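Long-range contact in mannitol dehydrogenase (Helicobacter pylori, PDB 3TWO), which probably catalyses the reversible, NADP(H)-dependent interconversion of cinnamyl alcohols and their aldehydes as a zinc-containing medium-chain alcohol dehydrogenase: residues 1-13 / 19-33. Sequence-based numbering, arbitrary orientation.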
ATOM      1  N   MET B   1     -42.677 -22.628   3.852  1.00 46.70           N
ATOM      2  CA  MET B   1     -42.021 -23.955   4.094  1.00 46.90           C
ATOM      3  C   MET B   1     -40.509 -23.865   3.785  1.00 44.12           C
ATOM      4  O   MET B   1     -40.124 -23.353   2.731  1.00 42.50           O
ATOM      5  CB  MET B   1     -42.668 -25.064   3.260  1.00 47.92           C
ATOM      6  CG  MET B   1     -44.071 -25.509   3.739  1.00 54.70           C
ATOM      7  SD  MET B   1     -44.368 -25.444   5.545  1.00 67.62           S
ATOM      8  CE  MET B   1     -45.445 -23.991   5.783  1.00 64.76           C
ATOM      9  N   ARG B   2     -39.675 -24.340   4.711  1.00 41.84           N
ATOM     10  CA  ARG B   2     -38.226 -24.392   4.499  1.00 40.06           C
ATOM     11  C   ARG B   2     -37.905 -25.264   3.302  1.00 38.69           C
ATOM     12  O   ARG B   2     -38.612 -26.196   3.010  1.00 38.98           O
ATOM     13  CB  ARG B   2     -37.521 -24.888   5.770  1.00 40.30           C
ATOM     14  CG  ARG B   2     -37.682 -23.915   6.982  1.00 40.75           C
ATOM     15  CD  ARG B   2     -36.863 -24.295   8.230  1.00 38.59           C
ATOM     16  NE  ARG B   2     -35.434 -24.417   7.936  1.00 37.96           N
ATOM     17  CZ  ARG B   2     -34.580 -23.411   7.852  1.00 37.85           C
ATOM     18  NH1 ARG B   2     -34.994 -22.182   8.040  1.00 40.13           N
ATOM     19  NH2 ARG B   2     -33.308 -23.631   7.551  1.00 37.77           N
ATOM     20  N   VAL B   3     -36.844 -24.946   2.582  1.00 37.45           N
ATOM     21  CA  VAL B   3     -36.450 -25.732   1.415  1.00 36.71           C
ATOM     22  C   VAL B   3     -35.523 -26.847   1.905  1.00 36.01           C
ATOM     23  O   VAL B   3     -34.571 -26.570   2.651  1.00 36.02           O
ATOM     24  CB  VAL B   3     -35.709 -24.794   0.374  1.00 36.46           C
ATOM     25  CG1 VAL B   3     -35.027 -25.587  -0.741  1.00 35.03           C
ATOM     26  CG2 VAL B   3     -36.675 -23.736  -0.199  1.00 36.24           C
ATOM     27  N   GLN B   4     -35.802 -28.094   1.527  1.00 35.22           N
ATOM     28  CA  GLN B   4     -34.931 -29.220   1.880  1.00 34.94           C
ATOM     29  C   GLN B   4     -33.725 -29.271   0.939  1.00 34.15           C
ATOM     30  O   GLN B   4     -33.835 -28.991  -0.262  1.00 33.43           O
ATOM     31  CB  GLN B   4     -35.687 -30.548   1.862  1.00 35.81           C
ATOM     32  CG  GLN B   4     -36.831 -30.593   2.894  1.00 38.10           C
ATOM     33  CD  GLN B   4     -36.341 -30.218   4.290  1.00 40.30           C
ATOM     34  OE1 GLN B   4     -36.929 -29.376   4.955  1.00 45.97           O
ATOM     35  NE2 GLN B   4     -35.253 -30.822   4.724  1.00 40.03           N
ATOM     36  N   SER B   5     -32.560 -29.576   1.478  1.00 33.08           N
ATOM     37  CA  SER B   5     -31.382 -29.556   0.644  1.00 32.51           C
ATOM     38  C   SER B   5     -30.446 -30.677   0.950  1.00 32.25           C
ATOM     39  O   SER B   5     -30.558 -31.311   1.986  1.00 31.34           O
ATOM     40  CB  SER B   5     -30.607 -28.241   0.808  1.00 32.40           C
ATOM     41  OG  SER B   5     -31.433 -27.122   0.656  1.00 32.86           O
ATOM     42  N   LYS B   6     -29.466 -30.875   0.054  1.00 32.07           N
ATOM     43  CA  LYS B   6     -28.346 -31.739   0.369  1.00 32.54           C
ATOM     44  C   LYS B   6     -27.040 -31.265  -0.224  1.00 30.51           C
ATOM     45  O   LYS B   6     -27.014 -30.528  -1.192  1.00 29.41           O
ATOM     46  CB  LYS B   6     -28.638 -33.198   0.025  1.00 34.00           C
ATOM     47  CG  LYS B   6     -29.377 -33.394  -1.271  1.00 37.68           C
ATOM     48  CD  LYS B   6     -29.766 -34.852  -1.402  1.00 41.67           C
ATOM     49  CE  LYS B   6     -30.546 -35.117  -2.661  1.00 44.14           C
ATOM     50  NZ  LYS B   6     -30.081 -36.440  -3.174  1.00 48.10           N
ATOM     51  N   GLY B   7     -25.955 -31.723   0.364  1.00 30.25           N
ATOM     52  CA  GLY B   7     -24.644 -31.269  -0.046  1.00 29.82           C
ATOM     53  C   GLY B   7     -23.521 -32.021   0.616  1.00 30.02           C
ATOM     54  O   GLY B   7     -23.705 -33.088   1.175  1.00 29.97           O
ATOM     55  N   PHE B   8     -22.342 -31.428   0.513  1.00 29.19           N
ATOM     56  CA  PHE B   8     -21.122 -32.015   0.992  1.00 29.73           C
ATOM     57  C   PHE B   8     -20.562 -31.094   2.053  1.00 29.30           C
ATOM     58  O   PHE B   8     -20.139 -29.968   1.724  1.00 28.17           O
ATOM     59  CB  PHE B   8     -20.148 -32.225  -0.193  1.00 29.30           C
ATOM     60  CG  PHE B   8     -20.667 -33.233  -1.173  1.00 29.92           C
ATOM     61  CD1 PHE B   8     -21.411 -32.815  -2.284  1.00 32.11           C
ATOM     62  CD2 PHE B   8     -20.554 -34.592  -0.905  1.00 30.80           C
ATOM     63  CE1 PHE B   8     -21.978 -33.752  -3.184  1.00 32.74           C
ATOM     64  CE2 PHE B   8     -21.132 -35.553  -1.781  1.00 32.67           C
ATOM     65  CZ  PHE B   8     -21.831 -35.114  -2.933  1.00 34.42           C
ATOM     66  N   ALA B   9     -20.655 -31.571   3.309  1.00 27.47           N
ATOM     67  CA  ALA B   9     -20.264 -30.844   4.510  1.00 27.45           C
ATOM     68  C   ALA B   9     -18.987 -31.390   5.162  1.00 27.77           C
ATOM     69  O   ALA B   9     -18.719 -32.606   5.136  1.00 25.35           O
ATOM     70  CB  ALA B   9     -21.440 -30.826   5.599  1.00 25.42           C
ATOM     71  N   ILE B  10     -18.249 -30.480   5.811  1.00 28.20           N
ATOM     72  CA  ILE B  10     -17.122 -30.869   6.692  1.00 29.09           C
ATOM     73  C   ILE B  10     -17.437 -30.483   8.131  1.00 29.97           C
ATOM     74  O   ILE B  10     -17.961 -29.383   8.385  1.00 30.82           O
ATOM     75  CB  ILE B  10     -15.816 -30.216   6.161  1.00 29.41           C
ATOM     76  CG1 ILE B  10     -14.618 -30.571   7.052  1.00 29.86           C
ATOM     77  CG2 ILE B  10     -16.000 -28.669   5.971  1.00 25.77           C
ATOM     78  CD1 ILE B  10     -13.269 -29.982   6.528  1.00 30.59           C
ATOM     79  N   PHE B  11     -17.175 -31.370   9.088  1.00 31.08           N
ATOM     80  CA  PHE B  11     -17.651 -31.112  10.439  1.00 33.08           C
ATOM     81  C   PHE B  11     -16.647 -30.522  11.417  1.00 34.06           C
ATOM     82  O   PHE B  11     -17.019 -30.137  12.551  1.00 34.83           O
ATOM     83  CB  PHE B  11     -18.207 -32.380  11.039  1.00 33.05           C
ATOM     84  CG  PHE B  11     -19.655 -32.579  10.738  1.00 37.50           C
ATOM     85  CD1 PHE B  11     -20.069 -32.908   9.424  1.00 37.57           C
ATOM     86  CD2 PHE B  11     -20.624 -32.408  11.752  1.00 37.23           C
ATOM     87  CE1 PHE B  11     -21.434 -33.095   9.120  1.00 39.20           C
ATOM     88  CE2 PHE B  11     -21.999 -32.588  11.461  1.00 41.72           C
ATOM     89  CZ  PHE B  11     -22.400 -32.945  10.125  1.00 39.99           C
ATOM     90  N   SER B  12     -15.383 -30.566  11.048  1.00 33.52           N
ATOM     91  CA  SER B  12     -14.369 -29.854  11.784  1.00 34.59           C
ATOM     92  C   SER B  12     -13.135 -29.823  10.883  1.00 34.65           C
ATOM     93  O   SER B  12     -13.101 -30.466   9.849  1.00 34.40           O
ATOM     94  CB  SER B  12     -14.046 -30.495  13.115  1.00 34.10           C
ATOM     95  OG  SER B  12     -13.237 -31.618  12.897  1.00 37.20           O
ATOM     96  N   LYS B  13     -12.129 -29.082  11.302  1.00 36.01           N
ATOM     97  CA  LYS B  13     -11.060 -28.656  10.409  1.00 37.42           C
ATOM     98  C   LYS B  13     -10.202 -29.811   9.912  1.00 37.17           C
ATOM     99  O   LYS B  13      -9.575 -29.690   8.899  1.00 38.54           O
ATOM    100  CB  LYS B  13     -10.163 -27.670  11.162  1.00 37.56           C
ATOM    101  CG  LYS B  13      -9.386 -28.397  12.278  1.00 41.51           C
ATOM    102  CD  LYS B  13      -9.001 -27.518  13.391  1.00 45.00           C
ATOM    103  CE  LYS B  13      -7.921 -26.614  13.012  1.00 46.13           C
ATOM    104  NZ  LYS B  13      -7.395 -26.298  14.342  1.00 51.41           N
ATOM    105  N   PRO B  19     -21.702 -36.555   2.647  1.00 36.06           N
ATOM    106  CA  PRO B  19     -23.088 -36.162   2.291  1.00 36.05           C
ATOM    107  C   PRO B  19     -23.814 -35.636   3.515  1.00 35.54           C
ATOM    108  O   PRO B  19     -23.745 -36.224   4.570  1.00 35.94           O
ATOM    109  CB  PRO B  19     -23.734 -37.495   1.820  1.00 36.28           C
ATOM    110  CG  PRO B  19     -22.539 -38.210   1.192  1.00 37.71           C
ATOM    111  CD  PRO B  19     -21.378 -37.918   2.164  1.00 36.50           C
ATOM    112  N   HIS B  20     -24.487 -34.511   3.394  1.00 35.21           N
ATOM    113  CA  HIS B  20     -25.142 -33.935   4.551  1.00 34.68           C
ATOM    114  C   HIS B  20     -26.501 -33.449   4.077  1.00 35.77           C
ATOM    115  O   HIS B  20     -26.590 -32.706   3.068  1.00 35.12           O
ATOM    116  CB  HIS B  20     -24.271 -32.777   5.065  1.00 34.06           C
ATOM    117  CG  HIS B  20     -24.835 -32.035   6.238  1.00 33.39           C
ATOM    118  ND1 HIS B  20     -25.173 -32.654   7.428  1.00 34.71           N
ATOM    119  CD2 HIS B  20     -25.074 -30.708   6.425  1.00 32.02           C
ATOM    120  CE1 HIS B  20     -25.633 -31.750   8.283  1.00 34.98           C
ATOM    121  NE2 HIS B  20     -25.573 -30.559   7.700  1.00 36.21           N
ATOM    122  N   ASP B  21     -27.547 -33.896   4.776  1.00 34.96           N
ATOM    123  CA  ASP B  21     -28.889 -33.376   4.611  1.00 35.35           C
ATOM    124  C   ASP B  21     -29.073 -32.169   5.477  1.00 35.02           C
ATOM    125  O   ASP B  21     -28.661 -32.169   6.632  1.00 34.26           O
ATOM    126  CB  ASP B  21     -29.933 -34.418   5.075  1.00 36.12           C
ATOM    127  CG  ASP B  21     -29.887 -35.693   4.241  1.00 39.05           C
ATOM    128  OD1 ASP B  21     -29.696 -35.612   2.994  1.00 38.90           O
ATOM    129  OD2 ASP B  21     -30.035 -36.778   4.844  1.00 43.56           O
ATOM    130  N   PHE B  22     -29.734 -31.147   4.926  1.00 34.60           N
ATOM    131  CA  PHE B  22     -30.026 -29.921   5.671  1.00 34.35           C
ATOM    132  C   PHE B  22     -31.208 -29.216   5.059  1.00 35.15           C
ATOM    133  O   PHE B  22     -31.862 -29.755   4.176  1.00 34.73           O
ATOM    134  CB  PHE B  22     -28.805 -28.967   5.753  1.00 32.91           C
ATOM    135  CG  PHE B  22     -28.370 -28.391   4.441  1.00 30.96           C
ATOM    136  CD1 PHE B  22     -28.584 -27.044   4.157  1.00 29.60           C
ATOM    137  CD2 PHE B  22     -27.743 -29.194   3.473  1.00 28.86           C
ATOM    138  CE1 PHE B  22     -28.117 -26.466   2.923  1.00 28.33           C
ATOM    139  CE2 PHE B  22     -27.301 -28.654   2.249  1.00 29.82           C
ATOM    140  CZ  PHE B  22     -27.447 -27.275   1.974  1.00 27.39           C
ATOM    141  N   SER B  23     -31.501 -28.024   5.566  1.00 35.31           N
ATOM    142  CA  SER B  23     -32.577 -27.230   5.029  1.00 36.17           C
ATOM    143  C   SER B  23     -32.149 -25.755   4.972  1.00 35.50           C
ATOM    144  O   SER B  23     -31.252 -25.297   5.718  1.00 34.89           O
ATOM    145  CB  SER B  23     -33.876 -27.436   5.854  1.00 37.37           C
ATOM    146  OG  SER B  23     -33.761 -26.734   7.081  1.00 37.93           O
ATOM    147  N   ARG B  24     -32.770 -25.017   4.069  1.00 35.16           N
ATOM    148  CA  ARG B  24     -32.509 -23.569   3.957  1.00 34.37           C
ATOM    149  C   ARG B  24     -33.794 -22.801   4.251  1.00 35.10           C
ATOM    150  O   ARG B  24     -34.880 -23.382   4.231  1.00 34.16           O
ATOM    151  CB  ARG B  24     -32.067 -23.246   2.539  1.00 33.65           C
ATOM    152  CG  ARG B  24     -30.797 -23.941   2.091  1.00 32.45           C
ATOM    153  CD  ARG B  24     -30.518 -23.647   0.616  1.00 27.51           C
ATOM    154  NE  ARG B  24     -29.217 -24.144   0.135  1.00 30.44           N
ATOM    155  CZ  ARG B  24     -27.999 -23.638   0.417  1.00 29.45           C
ATOM    156  NH1 ARG B  24     -27.846 -22.620   1.282  1.00 28.69           N
ATOM    157  NH2 ARG B  24     -26.914 -24.161  -0.185  1.00 25.46           N
ATOM    158  N   HIS B  25     -33.675 -21.489   4.490  1.00 34.87           N
ATOM    159  CA  HIS B  25     -34.865 -20.636   4.638  1.00 35.40           C
ATOM    160  C   HIS B  25     -35.871 -20.733   3.451  1.00 35.12           C
ATOM    161  O   HIS B  25     -35.490 -20.949   2.288  1.00 33.22           O
ATOM    162  CB  HIS B  25     -34.478 -19.163   4.912  1.00 35.04           C
ATOM    163  CG  HIS B  25     -33.897 -18.436   3.733  1.00 36.39           C
ATOM    164  ND1 HIS B  25     -32.543 -18.133   3.635  1.00 33.56           N
ATOM    165  CD2 HIS B  25     -34.491 -17.858   2.655  1.00 34.26           C
ATOM    166  CE1 HIS B  25     -32.334 -17.423   2.533  1.00 31.70           C
ATOM    167  NE2 HIS B  25     -33.495 -17.236   1.929  1.00 34.23           N
ATOM    168  N   ALA B  26     -37.147 -20.571   3.789  1.00 35.92           N
ATOM    169  CA  ALA B  26     -38.251 -20.508   2.826  1.00 35.66           C
ATOM    170  C   ALA B  26     -37.966 -19.427   1.781  1.00 35.34           C
ATOM    171  O   ALA B  26     -37.235 -18.457   2.040  1.00 33.73           O
ATOM    172  CB  ALA B  26     -39.579 -20.194   3.576  1.00 35.75           C
ATOM    173  N   VAL B  27     -38.547 -19.605   0.597  1.00 36.19           N
ATOM    174  CA  VAL B  27     -38.486 -18.617  -0.475  1.00 36.40           C
ATOM    175  C   VAL B  27     -39.339 -17.393  -0.141  1.00 37.29           C
ATOM    176  O   VAL B  27     -40.547 -17.472  -0.144  1.00 38.52           O
ATOM    177  CB  VAL B  27     -38.947 -19.232  -1.818  1.00 36.70           C
ATOM    178  CG1 VAL B  27     -38.703 -18.258  -2.927  1.00 35.38           C
ATOM    179  CG2 VAL B  27     -38.207 -20.599  -2.099  1.00 35.89           C
ATOM    180  N   GLY B  28     -38.698 -16.268   0.156  1.00 38.24           N
ATOM    181  CA  GLY B  28     -39.419 -15.085   0.613  1.00 39.40           C
ATOM    182  C   GLY B  28     -39.890 -14.367  -0.630  1.00 41.00           C
ATOM    183  O   GLY B  28     -39.516 -14.751  -1.732  1.00 41.09           O
ATOM    184  N   PRO B  29     -40.706 -13.307  -0.483  1.00 42.15           N
ATOM    185  CA  PRO B  29     -41.313 -12.754  -1.713  1.00 42.42           C
ATOM    186  C   PRO B  29     -40.292 -12.196  -2.709  1.00 41.41           C
ATOM    187  O   PRO B  29     -40.602 -12.147  -3.895  1.00 41.70           O
ATOM    188  CB  PRO B  29     -42.262 -11.658  -1.182  1.00 44.21           C
ATOM    189  CG  PRO B  29     -41.696 -11.287   0.122  1.00 43.82           C
ATOM    190  CD  PRO B  29     -41.099 -12.551   0.710  1.00 42.56           C
ATOM    191  N   ARG B  30     -39.079 -11.844  -2.244  1.00 40.06           N
ATOM    192  CA  ARG B  30     -37.995 -11.382  -3.139  1.00 39.50           C
ATOM    193  C   ARG B  30     -36.895 -12.414  -3.423  1.00 37.93           C
ATOM    194  O   ARG B  30     -35.882 -12.066  -4.023  1.00 38.26           O
ATOM    195  CB  ARG B  30     -37.281 -10.156  -2.564  1.00 39.25           C
ATOM    196  CG  ARG B  30     -38.074  -8.884  -2.407  1.00 45.33           C
ATOM    197  CD  ARG B  30     -38.316  -8.197  -3.732  1.00 50.50           C
ATOM    198  NE  ARG B  30     -39.730  -8.258  -3.986  1.00 58.62           N
ATOM    199  CZ  ARG B  30     -40.570  -7.223  -3.876  1.00 62.47           C
ATOM    200  NH1 ARG B  30     -40.121  -6.001  -3.561  1.00 61.48           N
ATOM    201  NH2 ARG B  30     -41.869  -7.417  -4.089  1.00 61.52           N
ATOM    202  N   ASP B  31     -37.057 -13.654  -2.964  1.00 37.25           N
ATOM    203  CA  ASP B  31     -36.025 -14.702  -3.145  1.00 35.32           C
ATOM    204  C   ASP B  31     -36.250 -15.472  -4.447  1.00 35.08           C
ATOM    205  O   ASP B  31     -37.364 -15.492  -5.002  1.00 35.10           O
ATOM    206  CB  ASP B  31     -36.077 -15.730  -1.992  1.00 34.47           C
ATOM    207  CG  ASP B  31     -35.619 -15.163  -0.652  1.00 35.80           C
ATOM    208  OD1 ASP B  31     -34.771 -14.241  -0.643  1.00 32.81           O
ATOM    209  OD2 ASP B  31     -36.113 -15.658   0.402  1.00 37.07           O
ATOM    210  N   VAL B  32     -35.201 -16.147  -4.889  1.00 34.26           N
ATOM    211  CA  VAL B  32     -35.317 -17.208  -5.889  1.00 34.60           C
ATOM    212  C   VAL B  32     -34.634 -18.477  -5.380  1.00 34.84           C
ATOM    213  O   VAL B  32     -33.657 -18.414  -4.628  1.00 33.71           O
ATOM    214  CB  VAL B  32     -34.654 -16.801  -7.235  1.00 34.88           C
ATOM    215  CG1 VAL B  32     -35.300 -15.518  -7.731  1.00 34.48           C
ATOM    216  CG2 VAL B  32     -33.101 -16.625  -7.093  1.00 31.16           C
ATOM    217  N   LEU B  33     -35.193 -19.612  -5.779  1.00 34.99           N
ATOM    218  CA  LEU B  33     -34.686 -20.960  -5.484  1.00 33.98           C
ATOM    219  C   LEU B  33     -33.970 -21.421  -6.737  1.00 33.10           C
ATOM    220  O   LEU B  33     -34.570 -21.504  -7.810  1.00 34.84           O
ATOM    221  CB  LEU B  33     -35.872 -21.911  -5.214  1.00 34.07           C
ATOM    222  CG  LEU B  33     -35.627 -23.414  -5.129  1.00 33.84           C
ATOM    223  CD1 LEU B  33     -34.493 -23.691  -4.203  1.00 32.70           C
ATOM    224  CD2 LEU B  33     -36.942 -24.189  -4.700  1.00 39.01           C
TER
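Phe22 lays one face of its ring over Ser5 CB, a CH-pi contact in which CB lies 3.6 Å from the ring centroid, shifted toward the rim. This pair sits midway along an antiparallel beta hairpin, strand 3-9 against strand 18-24, packed against strand 135-139 in the GroES-like part of a zinc-type alcohol dehydrogenase. It illustrates how residues facing each other in an antiparallel pair put their side chains on the same face, here Ser5 and Phe22, with Arg24 beside them. Phe22 CG lies between the backbone N and carbonyl carbon (chi1 66°), which swings the ring across to the partner strand, its CE2 edge near Gly7 N, where glycine has no side chain to meet it. The CE1 edge of that ring points at the face of the Arg24 guanidinium, which reaches out of the hairpin to Met129 O and Ser133 OG, while Ser5 OG is hydrogen-bonded to Asn135 OD1. Backbone hydrogen bonds, two to a pair, join Val3 with Arg24, Ser5 with Phe22 and Gly7 with His20. From the loop after strand 3-9, the edge of Phe11 meets the face of His20 in a T-shaped stack, planes at 88°. At the other end, Arg2 spreads its guanidinium over Arg24 O and grips Ser23 OG side-on, in its plane, through NE at 3.0 Å and NH2 at 3.2 Å.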